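Local coordinates for uncharacterized protein (Vanderwaltozyma polyspora, PDB 5THE) that is the C-terminal lobe of a budding yeast Argonaute, which holds the Piwi domain, binds RNA and probably contributes to selective cleavage of RNA targets, at residues N322-Y327 with P371-G376. Residues are numbered along the deposited sequence; the frame is centred on the assembly and turned at random.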
loop_
_atom_site.group_PDB
_atom_site.type_symbol
_atom_site.label_atom_id
_atom_site.label_comp_id
_atom_site.label_asym_id
_atom_site.label_seq_id
_atom_site.Cartn_x
_atom_site.Cartn_y
_atom_site.Cartn_z
ATOM N N ASN A 322 -8.565 -9.814 12.720
ATOM C CA ASN A 322 -7.110 -9.871 12.611
ATOM C C ASN A 322 -6.466 -8.507 12.787
ATOM O O ASN A 322 -5.352 -8.423 13.312
ATOM C CB ASN A 322 -6.700 -10.468 11.266
ATOM C CG ASN A 322 -6.959 -11.945 11.205
ATOM O OD1 ASN A 322 -7.052 -12.593 12.240
ATOM N ND2 ASN A 322 -7.091 -12.487 9.998
ATOM N N ARG A 323 -7.113 -7.432 12.326
ATOM C CA ARG A 323 -6.564 -6.106 12.604
ATOM C C ARG A 323 -6.387 -5.914 14.103
ATOM O O ARG A 323 -5.355 -5.405 14.557
ATOM C CB ARG A 323 -7.463 -5.004 12.037
ATOM C CG ARG A 323 -8.077 -5.314 10.665
ATOM C CD ARG A 323 -7.104 -5.049 9.532
ATOM N NE ARG A 323 -5.963 -5.965 9.496
ATOM C CZ ARG A 323 -6.054 -7.236 9.121
ATOM N NH1 ARG A 323 -7.236 -7.735 8.788
ATOM N NH2 ARG A 323 -4.977 -8.009 9.091
ATOM N N LEU A 324 -7.378 -6.344 14.890
ATOM C CA LEU A 324 -7.288 -6.178 16.339
ATOM C C LEU A 324 -6.248 -7.114 16.939
ATOM O O LEU A 324 -5.460 -6.701 17.796
ATOM C CB LEU A 324 -8.650 -6.424 16.980
ATOM C CG LEU A 324 -9.769 -5.432 16.654
ATOM C CD1 LEU A 324 -11.057 -5.858 17.341
ATOM C CD2 LEU A 324 -9.359 -4.058 17.093
ATOM N N LYS A 325 -6.240 -8.377 16.507
ATOM C CA LYS A 325 -5.303 -9.353 17.057
ATOM C C LYS A 325 -3.863 -8.920 16.838
ATOM O O LYS A 325 -3.034 -8.996 17.749
ATOM C CB LYS A 325 -5.529 -10.727 16.419
ATOM C CG LYS A 325 -6.690 -11.527 16.983
ATOM C CD LYS A 325 -6.889 -12.806 16.150
ATOM C CE LYS A 325 -7.750 -13.815 16.870
ATOM N NZ LYS A 325 -7.893 -15.093 16.101
ATOM N N ILE A 326 -3.541 -8.496 15.620
ATOM C CA ILE A 326 -2.174 -8.104 15.318
ATOM C C ILE A 326 -1.810 -6.843 16.081
ATOM O O ILE A 326 -0.721 -6.742 16.663
ATOM C CB ILE A 326 -1.988 -7.921 13.800
ATOM C CG1 ILE A 326 -2.314 -9.235 13.079
ATOM C CG2 ILE A 326 -0.557 -7.482 13.508
ATOM C CD1 ILE A 326 -2.339 -9.124 11.555
ATOM N N TYR A 327 -2.716 -5.861 16.096
ATOM C CA TYR A 327 -2.457 -4.655 16.871
ATOM C C TYR A 327 -2.144 -5.010 18.316
ATOM O O TYR A 327 -1.192 -4.487 18.915
ATOM C CB TYR A 327 -3.662 -3.720 16.809
ATOM C CG TYR A 327 -3.481 -2.438 17.601
ATOM C CD1 TYR A 327 -3.618 -2.420 18.995
ATOM C CD2 TYR A 327 -3.178 -1.249 16.955
ATOM C CE1 TYR A 327 -3.461 -1.244 19.717
ATOM C CE2 TYR A 327 -3.006 -0.069 17.666
ATOM C CZ TYR A 327 -3.155 -0.075 19.042
ATOM O OH TYR A 327 -2.996 1.098 19.730
ATOM N N PRO A 371 -14.149 -7.770 23.307
ATOM C CA PRO A 371 -14.258 -8.560 24.547
ATOM C C PRO A 371 -13.647 -9.939 24.438
ATOM O O PRO A 371 -13.145 -10.450 25.447
ATOM C CB PRO A 371 -15.770 -8.633 24.788
ATOM C CG PRO A 371 -16.292 -7.396 24.120
ATOM C CD PRO A 371 -15.461 -7.266 22.871
ATOM N N GLN A 372 -13.670 -10.559 23.247
ATOM C CA GLN A 372 -12.996 -11.842 23.078
ATOM C C GLN A 372 -11.491 -11.712 23.289
ATOM O O GLN A 372 -10.840 -12.680 23.691
ATOM C CB GLN A 372 -13.287 -12.415 21.689
ATOM C CG GLN A 372 -14.767 -12.589 21.365
ATOM C CD GLN A 372 -15.002 -12.980 19.912
ATOM O OE1 GLN A 372 -14.068 -13.034 19.113
ATOM N NE2 GLN A 372 -16.252 -13.250 19.565
ATOM N N LEU A 373 -10.927 -10.531 23.039
ATOM C CA LEU A 373 -9.482 -10.346 23.082
ATOM C C LEU A 373 -8.977 -9.629 24.330
ATOM O O LEU A 373 -7.819 -9.828 24.702
ATOM C CB LEU A 373 -9.014 -9.555 21.850
ATOM C CG LEU A 373 -9.343 -10.101 20.465
ATOM C CD1 LEU A 373 -8.975 -9.072 19.399
ATOM C CD2 LEU A 373 -8.587 -11.395 20.234
ATOM N N ASN A 374 -9.784 -8.784 24.977
ATOM C CA ASN A 374 -9.302 -7.954 26.081
ATOM C C ASN A 374 -9.664 -8.525 27.452
ATOM O O ASN A 374 -9.569 -7.810 28.463
ATOM C CB ASN A 374 -9.836 -6.515 25.943
ATOM C CG ASN A 374 -11.368 -6.439 26.026
ATOM O OD1 ASN A 374 -12.022 -7.386 26.449
ATOM N ND2 ASN A 374 -11.933 -5.315 25.617
ATOM N N GLY A 375 -10.105 -9.782 27.503
ATOM C CA GLY A 375 -10.497 -10.404 28.747
ATOM C C GLY A 375 -11.946 -10.196 29.135
ATOM O O GLY A 375 -12.296 -10.438 30.299
ATOM N N GLY A 376 -12.786 -9.736 28.205
ATOM C CA GLY A 376 -14.210 -9.611 28.417
ATOM C C GLY A 376 -14.716 -8.224 28.760
ATOM O O GLY A 376 -15.736 -8.109 29.443
#
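Leu-373, in the last turn of helix 351-373, packs against Leu-324 and Lys-325 of helix 320-329, joining two helices of the RNase H-like Piwi domain. The patch is small, burying 126 Å² summed over both sides, and its nearest atom is about 19 Å from the bound nucleic acid, so it is structural packing well away from the RNA.

The apolar contact is made by the two methyls of one leucine. With CG set beside the backbone N and anti to the carbonyl carbon (chi1 -57°), the Leu-373 fork reaches the neighbouring helix and divides there. Leu-373 CD1 meets the root of the other leucine, 3.6 Å from Leu-324 CB, and also lies 4.0 Å from the backbone N of Lys-325. Leu-373 CD2 instead rests 3.8 Å from Lys-325 CG, on the aliphatic part of the lysine. The lysine's share of the contact is made by CG; beyond it the extended chain crosses the leucine at about a right angle, and NZ stays clear of Leu-373. Leu-324 is buried, and its side chain also touches Val-366 and Phe-369, earlier in helix 351-373, which continue the same helix-helix packing.

Polar interactions lie around this patch. Within helix 320-329, Arg-323 forms a salt bridge through NH1 with OD2 of Asp-301, an oxygen that also accepts a hydrogen bond from Asn-322 ND2. At the end of helix 351-373, Leu-373 O accepts a hydrogen bond from Gln-328 NE2, adding a polar tie to helix 320-329. Past it the chain turns through Gly-375 and Gly-376, both at positive phi; here Gly-376 N has a weak bond to Pro-371 O and another weak, bent hydrogen bond to Asn-374 OD1, 3.0 Å long with an N-H...O angle of 130°.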